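Local coordinates for uncharacterized protein (Parabacteroides merdae, PDB 4R7F) that is of unknown function but carries three immunoglobulin-like beta-sandwich domains, holds magnesium ions in the crystal and is possibly related to type 9 secretion plug proteins, at residues A[142-147]-A[376-381]; A[165-170]-A[179-184]; A[312-317]-A[333-338]; A[345-350]-A[358-363]. One frame throughout, in Å; residues are numbered along the deposited sequence. Where two conformers were deposited one is given.

Contact 1 of 4, residues A[142-147]-A[376-381]; sequences VNISAS and IYVYYR
Ser147 OG, on the strand whose Ile144 and Ala146 meet Ile376 and Val378, is hydrogen-bonded to Ser145 OG and Asn143 ND2 of the second subunit. The contact itself is hydrocarbon. Ile144 and Val378 meet tip to tip, CD1 of the isoleucine lying 3.5 Å from CG2 of the valine. Ile144 holds CG1 anti to the carbonyl carbon and CD1 extends onward (chi2 172°), so its end spans most of the gap and the short valine has only a little way to reach. The same Ile144 CD1 packs 3.9 Å from Ile376 O. Beside them the pairing is reversed: Ile376 is the long residue, its CD1 3.9 Å from Ala146 CB, and the small alanine accepts it. The strands run at 144° with axes 9.5 Å apart, the geometry of two facing sandwich layers. Strand 143-149 lies against strand 160-168 and, through backbone bonds from Ala146, the second subunit; strand 373-380 lies between strands 181-187 and 389-397.

Contact 2 of 4, residues A[165-170]-A[179-184]; sequences FNINNK and TDLKIF
Phe165 and Ile167 meet Leu181 and Ile183 in a wholly apolar contact across the interior of a beta sandwich, strand 160-168 belonging to one sheet and strand 181-187 to the facing one. The strand axes approach to 11.8 Å and run at 140°, so the backbones are too distant to pair and long side chains must fill the gap. Ile167 does so with its end: CD1 lies 3.7 Å from Leu181 CD1 and 3.8 Å from Ile183 CD1, in both cases tip to tip. Leu181, the first residue beyond the short helix 177-180, thus enters the core as soon as the strand begins. Phe165 holds CG in the crowded position between its backbone N and carbonyl carbon (chi1 74°), and its CZ comes obliquely to within 3.6 Å of Ile183 CG2. Both branches of Ile183 are used, since its CD1, turned well off a staggered position (chi2 -97°), touches Ile167 CD1 and also approaches Phe165 CZ. Within its own strand, Ile167 CG1 lies in the plane of the Phe165 ring, at its edge, and Tyr210 lies nearly parallel to that ring. With methyls and an aromatic ring alone crossing the gap, cohesion here comes from shape and the exclusion of water, while hydrogen bonding is left to the neighbouring strands within each sheet.

Contact 3 of 4, residues A[312-317]-A[333-338]; sequences ELFNNV and YEKAVL
Apolar contact is made by Phe314, which meets Val337 with the far end of its ring: CZ lies 4.1 Å from Val337 CG1 and the same 4.1 Å from Val337 CG2, both methyls of the valine being used. The two side chains come from opposite directions, and the ring is met obliquely. Its CG stands anti to the carbonyl carbon (chi1 -75°), which carries the ring from the loop after strand 305-310 over to strand 332-340 of another sheet; Leu309 and Ser322 also touch it. A long flat group suits this place because the loop backbone stays far from the strand. A second, looser approach involves the aliphatic part of a charged residue: Lys335 CE is 4.3 Å from Phe314 CZ, while its NZ goes on to hydrogen-bond Lys323 O. Backbone bonds shape the loop itself. Asn315 N donates to Glu312 O at 2.8 Å, and Val317 N to Phe314 O at 3.0 Å. Asn315 and Asn316 both have positive phi (57° and 51°), a left-handed conformation that asparagine tolerates better than most residues with a side chain. The chemistry is that of a partly exposed margin: the end of the ring rests on two valine methyls, with one lysine methylene, CE, more loosely beside it, while the ammonium keeps a polar partner.

Contact 4 of 4, residues A[345-350]-A[358-363]; sequences NYQYLF and GQTGPI
Phe350 and Gln359 form a single antiparallel bridge, a hydrogen-bonded pair, where the chain leaving strand 342-352 of a beta sandwich loops back beside it. Phe350 N donates to Gln359 O at 3.1 Å, nearly straight (167°). The return bond, Gln359 N to Phe350 O at 2.8 Å, is more bent (144°). Gly358 CA makes a CA-H...O contact with Phe350 O and lies near Leu349 CD1, so close that a side chain there would clash; glycine suits the place. Beyond the bridge the loop turns back along the strand, residues 360-362 having helical phi/psi, and its side chains pack on the strand. Pro362 crosses Phe350 at about a right angle, CG 3.8 Å from Phe350 CB; the fixed phi of proline fits the helical backbone here. Phe350 keeps CG anti to its backbone N (chi1 179°), which lays the ring alongside Gln359, with OE1 at the ring's edge. Thr360 serves two environments: CG2 lies 3.6 Å from Leu349 CD2, while OG1 bonds Asn366. Gln347, also near that methyl, gives NE2 to Asn310. Ile363 CG2 reaches Tyr348 CB at 3.7 Å, while the tyrosine hydroxyl is bound by Asp256. One water joins the segments, donating to Tyr348 O (2.9 Å) and Gln359 O (2.7 Å) and accepting from Ile363 N (3.0 Å).

Contacts 1 and 2 are buried and belong to one sandwich: strands 143-149 and 160-168 are neighbours in one layer, 373-380 and 181-187 in the other, and the two centres lie 5 Å apart. Both are purely apolar across the gap, and both touch the second subunit. Contacts 3 and 4, with centres 12 Å apart and about 28 to 35 Å from those two, lie in another part of the chain, and each ties a loop to a strand. Contact 3 is at the surface and sets a phenylalanine ring against a valine and one lysine methylene; contact 4 is buried, pairs by backbone bonds where its segments run close, and has a water joining them where they part.

Contact 1 of 4, residues A[142-147]-A[376-381]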
loop_
_atom_site.group_PDB
_atom_site.type_symbol
_atom_site.label_atom_id
_atom_site.label_comp_id
_atom_site.label_asym_id
_atom_site.label_seq_id
_atom_site.Cartn_x
_atom_site.Cartn_y
_atom_site.Cartn_z
ATOM N N VAL A 142 21.207 -6.152 -1.615
ATOM C CA VAL A 142 20.977 -5.693 -0.278
ATOM C C VAL A 142 19.468 -5.421 -0.106
ATOM O O VAL A 142 18.744 -5.219 -1.077
ATOM C CB VAL A 142 21.801 -4.431 0.037
ATOM C CG1 VAL A 142 23.276 -4.663 -0.224
ATOM C CG2 VAL A 142 21.300 -3.239 -0.767
ATOM N N ASN A 143 19.016 -5.427 1.136
ATOM C CA ASN A 143 17.619 -5.229 1.509
ATOM C C ASN A 143 17.571 -3.861 2.192
ATOM O O ASN A 143 18.519 -3.486 2.896
ATOM C CB ASN A 143 17.160 -6.435 2.393
ATOM C CG ASN A 143 16.068 -6.100 3.392
ATOM O OD1 ASN A 143 16.360 -5.635 4.490
ATOM N ND2 ASN A 143 14.812 -6.387 3.047
ATOM N N ILE A 144 16.508 -3.096 1.974
ATOM C CA ILE A 144 16.383 -1.788 2.581
ATOM C C ILE A 144 15.154 -1.767 3.459
ATOM O O ILE A 144 14.046 -1.990 2.964
ATOM C CB ILE A 144 16.258 -0.699 1.504
ATOM C CG1 ILE A 144 17.469 -0.693 0.559
ATOM C CG2 ILE A 144 16.106 0.665 2.157
ATOM C CD1 ILE A 144 17.306 0.241 -0.647
ATOM N N SER A 145 15.337 -1.537 4.758
ATOM C CA SER A 145 14.224 -1.343 5.697
ATOM C C SER A 145 14.018 0.144 5.895
ATOM O O SER A 145 14.957 0.821 6.257
ATOM C CB SER A 145 14.523 -1.992 7.050
ATOM O OG SER A 145 14.652 -3.389 6.921
ATOM N N ALA A 146 12.792 0.628 5.674
ATOM C CA ALA A 146 12.523 2.065 5.648
ATOM C C ALA A 146 11.228 2.447 6.358
ATOM O O ALA A 146 10.375 1.616 6.589
ATOM C CB ALA A 146 12.508 2.570 4.212
ATOM N N SER A 147 11.133 3.711 6.770
ATOM C CA SER A 147 9.880 4.252 7.267
ATOM C C SER A 147 9.747 5.728 6.877
ATOM O O SER A 147 10.738 6.370 6.596
ATOM C CB SER A 147 9.765 4.088 8.789
ATOM O OG SER A 147 10.691 4.912 9.480
ATOM N N ILE A 376 14.091 4.873 -2.725
ATOM C CA ILE A 376 15.457 4.908 -2.218
ATOM C C ILE A 376 16.275 3.998 -3.113
ATOM O O ILE A 376 15.991 2.811 -3.225
ATOM C CB ILE A 376 15.505 4.392 -0.793
ATOM C CG1 ILE A 376 14.585 5.252 0.077
ATOM C CG2 ILE A 376 16.930 4.414 -0.236
ATOM C CD1 ILE A 376 14.219 4.577 1.366
ATOM N N TYR A 377 17.220 4.600 -3.821
ATOM C CA TYR A 377 18.087 3.923 -4.769
ATOM C C TYR A 377 19.477 3.907 -4.171
ATOM O O TYR A 377 20.011 4.963 -3.822
ATOM C CB TYR A 377 18.172 4.719 -6.083
ATOM C CG TYR A 377 16.931 4.697 -6.959
ATOM C CD1 TYR A 377 15.792 5.399 -6.618
ATOM C CD2 TYR A 377 16.917 3.982 -8.119
ATOM C CE1 TYR A 377 14.656 5.375 -7.431
ATOM C CE2 TYR A 377 15.818 3.960 -8.938
ATOM C CZ TYR A 377 14.688 4.662 -8.593
ATOM O OH TYR A 377 13.605 4.615 -9.434
ATOM N N VAL A 378 20.067 2.722 -4.110
ATOM C CA VAL A 378 21.357 2.518 -3.534
ATOM C C VAL A 378 22.308 2.038 -4.632
ATOM O O VAL A 378 22.166 0.943 -5.107
ATOM C CB VAL A 378 21.280 1.454 -2.425
ATOM C CG1 VAL A 378 22.672 1.180 -1.867
ATOM C CG2 VAL A 378 20.332 1.896 -1.317
ATOM N N TYR A 379 23.275 2.875 -4.990
ATOM C CA TYR A 379 24.256 2.611 -6.012
ATOM C C TYR A 379 25.606 2.315 -5.363
ATOM O O TYR A 379 25.925 2.843 -4.294
ATOM C CB TYR A 379 24.416 3.836 -6.910
ATOM C CG TYR A 379 23.186 4.188 -7.661
ATOM C CD1 TYR A 379 22.924 3.636 -8.895
ATOM C CD2 TYR A 379 22.253 5.033 -7.125
ATOM C CE1 TYR A 379 21.780 3.970 -9.601
ATOM C CE2 TYR A 379 21.096 5.339 -7.799
ATOM C CZ TYR A 379 20.866 4.827 -9.040
ATOM O OH TYR A 379 19.679 5.136 -9.697
ATOM N N TYR A 380 26.407 1.471 -6.011
ATOM C CA TYR A 380 27.612 0.951 -5.364
ATOM C C TYR A 380 28.749 1.118 -6.308
ATOM O O TYR A 380 28.660 0.657 -7.458
ATOM C CB TYR A 380 27.464 -0.538 -5.054
ATOM C CG TYR A 380 28.734 -1.283 -4.637
ATOM C CD1 TYR A 380 29.449 -0.894 -3.510
ATOM C CD2 TYR A 380 29.137 -2.454 -5.278
ATOM C CE1 TYR A 380 30.565 -1.610 -3.065
ATOM C CE2 TYR A 380 30.267 -3.180 -4.850
ATOM C CZ TYR A 380 30.981 -2.740 -3.745
ATOM O OH TYR A 380 32.100 -3.396 -3.275
ATOM N N ARG A 381 29.811 1.774 -5.825
ATOM C CA ARG A 381 31.032 1.924 -6.610
ATOM C C ARG A 381 32.327 1.937 -5.825
ATOM O O ARG A 381 32.800 2.989 -5.381
ATOM C CB ARG A 381 30.960 3.153 -7.456
ATOM C CG ARG A 381 32.050 3.136 -8.493
ATOM C CD ARG A 381 31.699 4.049 -9.601
ATOM N NE ARG A 381 32.854 4.286 -10.417
ATOM C CZ ARG A 381 32.881 5.189 -11.385
ATOM N NH1 ARG A 381 31.795 5.910 -11.671
ATOM N NH2 ARG A 381 33.990 5.350 -12.076
#

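Contact 2 of 4, residues A[165-170]-A[179-184]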
loop_
_atom_site.group_PDB
_atom_site.type_symbol
_atom_site.label_atom_id
_atom_site.label_comp_id
_atom_site.label_asym_id
_atom_site.label_seq_id
_atom_site.Cartn_x
_atom_site.Cartn_y
_atom_site.Cartn_z
ATOM N N PHE A 165 15.990 5.072 6.883
ATOM C CA PHE A 165 16.244 3.738 6.336
ATOM C C PHE A 165 17.558 3.112 6.744
ATOM O O PHE A 165 18.473 3.810 7.131
ATOM C CB PHE A 165 16.072 3.704 4.807
ATOM C CG PHE A 165 17.182 4.369 4.036
ATOM C CD1 PHE A 165 17.144 5.731 3.769
ATOM C CD2 PHE A 165 18.238 3.631 3.552
ATOM C CE1 PHE A 165 18.161 6.336 3.033
ATOM C CE2 PHE A 165 19.274 4.234 2.853
ATOM C CZ PHE A 165 19.221 5.583 2.580
ATOM N N ASN A 166 17.628 1.787 6.610
ATOM C CA ASN A 166 18.844 1.002 6.896
ATOM C C ASN A 166 19.071 0.103 5.738
ATOM O O ASN A 166 18.130 -0.451 5.197
ATOM C CB ASN A 166 18.692 0.130 8.142
ATOM C CG ASN A 166 18.278 0.940 9.353
ATOM O OD1 ASN A 166 19.112 1.511 10.038
ATOM N ND2 ASN A 166 16.968 1.025 9.590
ATOM N N ILE A 167 20.332 -0.047 5.372
ATOM C CA ILE A 167 20.707 -0.963 4.355
ATOM C C ILE A 167 21.209 -2.184 5.074
ATOM O O ILE A 167 22.165 -2.098 5.814
ATOM C CB ILE A 167 21.834 -0.392 3.485
ATOM C CG1 ILE A 167 21.348 0.888 2.809
ATOM C CG2 ILE A 167 22.277 -1.430 2.471
ATOM C CD1 ILE A 167 22.434 1.605 2.045
ATOM N N ASN A 168 20.523 -3.299 4.859
ATOM C CA ASN A 168 20.881 -4.591 5.398
ATOM C C ASN A 168 21.695 -5.408 4.393
ATOM O O ASN A 168 21.162 -5.867 3.414
ATOM C CB ASN A 168 19.591 -5.312 5.789
ATOM C CG ASN A 168 18.735 -4.491 6.763
ATOM O OD1 ASN A 168 19.240 -3.897 7.712
ATOM N ND2 ASN A 168 17.441 -4.468 6.522
ATOM N N ASN A 169 22.996 -5.572 4.670
ATOM C CA ASN A 169 23.957 -6.119 3.738
ATOM C C ASN A 169 24.801 -7.275 4.268
ATOM O O ASN A 169 25.952 -7.411 3.866
ATOM C CB ASN A 169 24.902 -5.011 3.199
ATOM C CG ASN A 169 25.839 -4.456 4.263
ATOM O OD1 ASN A 169 25.514 -4.399 5.440
ATOM N ND2 ASN A 169 27.014 -4.097 3.853
ATOM N N LYS A 170 24.204 -8.148 5.077
ATOM C CA LYS A 170 24.891 -9.339 5.575
ATOM C C LYS A 170 25.456 -10.188 4.421
ATOM O O LYS A 170 26.558 -10.707 4.518
ATOM C CB LYS A 170 23.949 -10.196 6.443
ATOM C CG LYS A 170 24.629 -11.460 6.977
ATOM C CD LYS A 170 23.829 -12.238 8.029
ATOM C CE LYS A 170 22.509 -12.792 7.490
ATOM N NZ LYS A 170 22.539 -13.688 6.290
ATOM N N THR A 179 31.975 5.950 1.513
ATOM C CA THR A 179 32.661 6.359 0.289
ATOM C C THR A 179 32.081 5.653 -0.924
ATOM O O THR A 179 31.948 6.253 -1.955
ATOM C CB THR A 179 34.151 5.906 0.286
ATOM O OG1 THR A 179 34.672 5.876 1.609
ATOM C CG2 THR A 179 34.974 6.828 -0.533
ATOM N N ASP A 180 31.812 4.346 -0.826
ATOM C CA ASP A 180 31.481 3.525 -2.013
ATOM C C ASP A 180 29.993 3.449 -2.371
ATOM O O ASP A 180 29.656 2.887 -3.413
ATOM C CB ASP A 180 31.955 2.091 -1.821
ATOM C CG ASP A 180 33.444 1.979 -1.579
ATOM O OD1 ASP A 180 34.213 2.952 -1.801
ATOM O OD2 ASP A 180 33.820 0.882 -1.144
ATOM N N LEU A 181 29.108 3.952 -1.509
ATOM C CA LEU A 181 27.661 3.994 -1.825
ATOM C C LEU A 181 27.274 5.394 -2.271
ATOM O O LEU A 181 27.797 6.369 -1.748
ATOM C CB LEU A 181 26.829 3.638 -0.588
ATOM C CG LEU A 181 27.003 2.211 -0.052
ATOM C CD1 LEU A 181 25.975 1.985 1.038
ATOM C CD2 LEU A 181 26.869 1.171 -1.163
ATOM N N LYS A 182 26.380 5.492 -3.252
ATOM C CA LYS A 182 25.740 6.754 -3.578
ATOM C C LYS A 182 24.239 6.479 -3.482
ATOM O O LYS A 182 23.738 5.568 -4.146
ATOM C CB LYS A 182 26.111 7.195 -4.997
ATOM C CG LYS A 182 27.606 7.277 -5.233
ATOM C CD LYS A 182 27.888 7.854 -6.602
ATOM C CE LYS A 182 29.378 7.890 -6.901
ATOM N NZ LYS A 182 29.722 7.018 -8.042
ATOM N N ILE A 183 23.522 7.297 -2.721
ATOM C CA ILE A 183 22.099 7.091 -2.447
ATOM C C ILE A 183 21.279 8.238 -3.034
ATOM O O ILE A 183 21.591 9.396 -2.817
ATOM C CB ILE A 183 21.830 7.104 -0.927
ATOM C CG1 ILE A 183 22.911 6.302 -0.160
ATOM C CG2 ILE A 183 20.395 6.654 -0.630
ATOM C CD1 ILE A 183 22.554 4.899 0.194
ATOM N N PHE A 184 20.202 7.916 -3.731
ATOM C CA PHE A 184 19.242 8.922 -4.166
ATOM C C PHE A 184 17.890 8.570 -3.619
ATOM O O PHE A 184 17.478 7.401 -3.682
ATOM C CB PHE A 184 19.158 8.992 -5.688
ATOM C CG PHE A 184 20.341 9.670 -6.298
ATOM C CD1 PHE A 184 21.542 9.029 -6.367
ATOM C CD2 PHE A 184 20.266 10.988 -6.703
ATOM C CE1 PHE A 184 22.659 9.663 -6.890
ATOM C CE2 PHE A 184 21.379 11.631 -7.237
ATOM C CZ PHE A 184 22.576 10.961 -7.327
#

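Contact 3 of 4, residues A[312-317]-A[333-338]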
loop_
_atom_site.group_PDB
_atom_site.type_symbol
_atom_site.label_atom_id
_atom_site.label_comp_id
_atom_site.label_asym_id
_atom_site.label_seq_id
_atom_site.Cartn_x
_atom_site.Cartn_y
_atom_site.Cartn_z
ATOM N N GLU A 312 2.942 13.321 -13.781
ATOM C CA GLU A 312 3.406 12.399 -14.832
ATOM C C GLU A 312 3.010 13.005 -16.199
ATOM O O GLU A 312 3.670 12.808 -17.188
ATOM C CB GLU A 312 2.840 10.951 -14.628
ATOM C CG GLU A 312 3.601 9.771 -15.305
ATOM C CD GLU A 312 2.751 8.508 -15.629
ATOM O OE1 GLU A 312 1.678 8.274 -15.039
ATOM O OE2 GLU A 312 3.154 7.731 -16.520
ATOM N N LEU A 313 1.928 13.775 -16.251
ATOM C CA LEU A 313 1.522 14.417 -17.515
ATOM C C LEU A 313 2.607 15.281 -18.190
ATOM O O LEU A 313 2.559 15.470 -19.386
ATOM C CB LEU A 313 0.272 15.277 -17.343
ATOM C CG LEU A 313 0.319 16.697 -16.779
ATOM C CD1 LEU A 313 -1.084 17.306 -16.865
ATOM C CD2 LEU A 313 0.826 16.693 -15.334
ATOM N N PHE A 314 3.537 15.831 -17.415
ATOM C CA PHE A 314 4.733 16.483 -17.968
ATOM C C PHE A 314 6.016 15.748 -17.552
ATOM O O PHE A 314 7.083 16.349 -17.500
ATOM C CB PHE A 314 4.829 17.888 -17.439
ATOM C CG PHE A 314 3.879 18.820 -18.058
ATOM C CD1 PHE A 314 4.085 19.260 -19.339
ATOM C CD2 PHE A 314 2.781 19.283 -17.349
ATOM C CE1 PHE A 314 3.211 20.153 -19.913
ATOM C CE2 PHE A 314 1.893 20.156 -17.930
ATOM C CZ PHE A 314 2.113 20.601 -19.206
ATOM N N ASN A 315 5.905 14.460 -17.222
ATOM C CA ASN A 315 7.058 13.663 -16.796
ATOM C C ASN A 315 7.774 14.270 -15.588
ATOM O O ASN A 315 8.994 14.118 -15.411
ATOM C CB ASN A 315 8.015 13.499 -17.980
ATOM C CG ASN A 315 7.321 12.906 -19.193
ATOM O OD1 ASN A 315 7.092 13.575 -20.217
ATOM N ND2 ASN A 315 6.964 11.648 -19.073
ATOM N N ASN A 316 7.015 14.982 -14.758
ATOM C CA ASN A 316 7.619 15.683 -13.622
ATOM C C ASN A 316 8.840 16.581 -13.971
ATOM O O ASN A 316 9.711 16.798 -13.161
ATOM C CB ASN A 316 7.925 14.689 -12.503
ATOM C CG ASN A 316 6.663 14.214 -11.797
ATOM O OD1 ASN A 316 5.720 14.969 -11.595
ATOM N ND2 ASN A 316 6.636 12.967 -11.457
ATOM N N VAL A 317 8.845 17.129 -15.185
ATOM C CA VAL A 317 9.836 18.108 -15.614
ATOM C C VAL A 317 9.333 19.534 -15.365
ATOM O O VAL A 317 8.230 19.901 -15.758
ATOM C CB VAL A 317 10.171 17.873 -17.112
ATOM C CG1 VAL A 317 11.110 18.931 -17.708
ATOM C CG2 VAL A 317 10.733 16.465 -17.292
ATOM N N TYR A 333 -3.527 32.081 -13.013
ATOM C CA TYR A 333 -2.575 31.280 -13.784
ATOM C C TYR A 333 -3.413 30.408 -14.726
ATOM O O TYR A 333 -4.412 29.839 -14.308
ATOM C CB TYR A 333 -1.728 30.422 -12.842
ATOM C CG TYR A 333 -0.694 31.181 -12.003
ATOM C CD1 TYR A 333 0.568 31.451 -12.508
ATOM C CD2 TYR A 333 -0.968 31.576 -10.719
ATOM C CE1 TYR A 333 1.508 32.138 -11.784
ATOM C CE2 TYR A 333 -0.029 32.234 -9.955
ATOM C CZ TYR A 333 1.218 32.516 -10.482
ATOM O OH TYR A 333 2.188 33.181 -9.726
ATOM N N GLU A 334 -3.033 30.329 -15.997
ATOM C CA GLU A 334 -3.782 29.573 -16.972
ATOM C C GLU A 334 -2.880 28.870 -17.951
ATOM O O GLU A 334 -1.864 29.403 -18.355
ATOM C CB GLU A 334 -4.742 30.481 -17.752
ATOM C CG GLU A 334 -5.899 31.035 -16.915
ATOM C CD GLU A 334 -6.942 31.822 -17.722
ATOM O OE1 GLU A 334 -7.267 31.377 -18.838
ATOM O OE2 GLU A 334 -7.470 32.860 -17.220
ATOM N N LYS A 335 -3.285 27.666 -18.341
ATOM C CA LYS A 335 -2.593 26.909 -19.352
ATOM C C LYS A 335 -3.530 25.940 -20.111
ATOM O O LYS A 335 -4.438 25.308 -19.528
ATOM C CB LYS A 335 -1.410 26.156 -18.720
ATOM C CG LYS A 335 -0.457 25.521 -19.734
ATOM C CD LYS A 335 0.806 24.988 -19.069
ATOM C CE LYS A 335 1.937 24.787 -20.052
ATOM N NZ LYS A 335 2.745 26.015 -20.229
ATOM N N ALA A 336 -3.273 25.843 -21.419
ATOM C CA ALA A 336 -3.953 24.906 -22.335
ATOM C C ALA A 336 -2.970 23.824 -22.648
ATOM O O ALA A 336 -1.847 24.125 -23.021
ATOM C CB ALA A 336 -4.339 25.603 -23.633
ATOM N N VAL A 337 -3.381 22.570 -22.504
ATOM C CA VAL A 337 -2.500 21.441 -22.774
ATOM C C VAL A 337 -3.268 20.387 -23.565
ATOM O O VAL A 337 -4.353 19.970 -23.175
ATOM C CB VAL A 337 -2.066 20.795 -21.434
ATOM C CG1 VAL A 337 -1.046 19.691 -21.680
ATOM C CG2 VAL A 337 -1.531 21.863 -20.515
ATOM N N LEU A 338 -2.688 19.915 -24.650
ATOM C CA LEU A 338 -3.283 18.817 -25.381
ATOM C C LEU A 338 -2.918 17.493 -24.695
ATOM O O LEU A 338 -1.759 17.102 -24.635
ATOM C CB LEU A 338 -2.792 18.821 -26.823
ATOM C CG LEU A 338 -3.482 17.851 -27.790
ATOM C CD1 LEU A 338 -4.840 18.393 -28.215
ATOM C CD2 LEU A 338 -2.636 17.588 -29.026
#

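Contact 4 of 4, residues A[345-350]-A[358-363]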
loop_
_atom_site.group_PDB
_atom_site.type_symbol
_atom_site.label_atom_id
_atom_site.label_comp_id
_atom_site.label_asym_id
_atom_site.label_seq_id
_atom_site.Cartn_x
_atom_site.Cartn_y
_atom_site.Cartn_z
ATOM N N ASN A 345 -3.765 12.849 -12.255
ATOM C CA ASN A 345 -3.321 13.589 -11.073
ATOM C C ASN A 345 -2.492 14.809 -11.528
ATOM O O ASN A 345 -1.733 14.742 -12.496
ATOM C CB ASN A 345 -2.382 12.760 -10.184
ATOM C CG ASN A 345 -3.061 11.633 -9.397
ATOM O OD1 ASN A 345 -2.493 11.165 -8.423
ATOM N ND2 ASN A 345 -4.221 11.174 -9.813
ATOM N N TYR A 346 -2.552 15.889 -10.766
ATOM C CA TYR A 346 -1.753 17.054 -11.053
ATOM C C TYR A 346 -1.662 17.958 -9.840
ATOM O O TYR A 346 -2.459 17.852 -8.929
ATOM C CB TYR A 346 -2.311 17.835 -12.271
ATOM C CG TYR A 346 -3.627 18.569 -12.044
ATOM C CD1 TYR A 346 -4.854 17.916 -12.100
ATOM C CD2 TYR A 346 -3.640 19.933 -11.803
ATOM C CE1 TYR A 346 -6.054 18.631 -11.915
ATOM C CE2 TYR A 346 -4.820 20.634 -11.609
ATOM C CZ TYR A 346 -6.024 19.991 -11.649
ATOM O OH TYR A 346 -7.174 20.749 -11.464
ATOM N N GLN A 347 -0.676 18.850 -9.850
ATOM C CA GLN A 347 -0.557 19.867 -8.835
ATOM C C GLN A 347 0.277 21.005 -9.372
ATOM O O GLN A 347 0.829 20.960 -10.492
ATOM C CB GLN A 347 0.090 19.299 -7.587
ATOM C CG GLN A 347 1.541 18.986 -7.785
ATOM C CD GLN A 347 2.219 18.384 -6.563
ATOM O OE1 GLN A 347 1.668 18.333 -5.461
ATOM N NE2 GLN A 347 3.444 17.923 -6.763
ATOM N N TYR A 348 0.394 22.015 -8.538
ATOM C CA TYR A 348 1.018 23.246 -8.888
ATOM C C TYR A 348 2.185 23.495 -7.942
ATOM O O TYR A 348 2.000 23.623 -6.740
ATOM C CB TYR A 348 -0.001 24.375 -8.750
ATOM C CG TYR A 348 -1.177 24.319 -9.714
ATOM C CD1 TYR A 348 -1.036 24.604 -11.085
ATOM C CD2 TYR A 348 -2.445 24.052 -9.243
ATOM C CE1 TYR A 348 -2.134 24.584 -11.929
ATOM C CE2 TYR A 348 -3.529 24.020 -10.082
ATOM C CZ TYR A 348 -3.386 24.272 -11.412
ATOM O OH TYR A 348 -4.529 24.245 -12.186
ATOM N N LEU A 349 3.381 23.577 -8.498
ATOM C CA LEU A 349 4.564 23.809 -7.706
ATOM C C LEU A 349 5.079 25.206 -7.984
ATOM O O LEU A 349 5.032 25.668 -9.098
ATOM C CB LEU A 349 5.651 22.805 -8.069
ATOM C CG LEU A 349 5.430 21.333 -7.754
ATOM C CD1 LEU A 349 6.689 20.565 -8.164
ATOM C CD2 LEU A 349 5.155 21.132 -6.275
ATOM N N PHE A 350 5.584 25.842 -6.947
ATOM C CA PHE A 350 6.265 27.109 -7.009
ATOM C C PHE A 350 7.790 26.885 -6.995
ATOM O O PHE A 350 8.302 26.175 -6.133
ATOM C CB PHE A 350 5.859 27.912 -5.760
ATOM C CG PHE A 350 6.496 29.242 -5.654
ATOM C CD1 PHE A 350 6.145 30.264 -6.523
ATOM C CD2 PHE A 350 7.451 29.487 -4.682
ATOM C CE1 PHE A 350 6.746 31.514 -6.433
ATOM C CE2 PHE A 350 8.050 30.732 -4.582
ATOM C CZ PHE A 350 7.684 31.750 -5.450
ATOM N N GLY A 358 11.128 22.730 -6.756
ATOM C CA GLY A 358 9.725 23.121 -6.625
ATOM C C GLY A 358 9.186 22.865 -5.227
ATOM O O GLY A 358 9.601 21.930 -4.529
ATOM N N GLN A 359 8.254 23.707 -4.831
ATOM C CA GLN A 359 7.667 23.643 -3.498
ATOM C C GLN A 359 6.173 23.440 -3.597
ATOM O O GLN A 359 5.508 24.131 -4.357
ATOM C CB GLN A 359 7.890 24.974 -2.812
ATOM C CG GLN A 359 9.314 25.237 -2.346
ATOM C CD GLN A 359 9.530 26.697 -1.879
ATOM O OE1 GLN A 359 8.590 27.410 -1.517
ATOM N NE2 GLN A 359 10.763 27.140 -1.911
ATOM N N THR A 360 5.649 22.496 -2.833
ATOM C CA THR A 360 4.209 22.290 -2.673
ATOM C C THR A 360 3.598 23.315 -1.693
ATOM O O THR A 360 2.388 23.524 -1.647
ATOM C CB THR A 360 3.978 20.879 -2.088
ATOM O OG1 THR A 360 4.979 20.661 -1.086
ATOM C CG2 THR A 360 4.098 19.829 -3.146
ATOM N N GLY A 361 4.426 23.933 -0.872
ATOM C CA GLY A 361 3.899 24.743 0.212
ATOM C C GLY A 361 2.984 25.889 -0.185
ATOM O O GLY A 361 1.927 26.073 0.402
ATOM N N PRO A 362 3.415 26.702 -1.146
ATOM C CA PRO A 362 2.663 27.946 -1.414
ATOM C C PRO A 362 1.258 27.735 -2.002
ATOM O O PRO A 362 0.327 28.396 -1.594
ATOM C CB PRO A 362 3.578 28.699 -2.381
ATOM C CG PRO A 362 4.948 28.178 -2.117
ATOM C CD PRO A 362 4.741 26.706 -1.799
ATOM N N ILE A 363 1.081 26.783 -2.905
ATOM C CA ILE A 363 -0.238 26.560 -3.517
ATOM C C ILE A 363 -0.987 25.299 -3.036
ATOM O O ILE A 363 -2.225 25.298 -2.924
ATOM C CB ILE A 363 -0.036 26.497 -5.038
ATOM C CG1 ILE A 363 0.543 27.841 -5.493
ATOM C CG2 ILE A 363 -1.338 26.148 -5.756
ATOM C CD1 ILE A 363 1.318 27.774 -6.774
HETATM O O HOH W 1 3.052 25.155 -4.552
#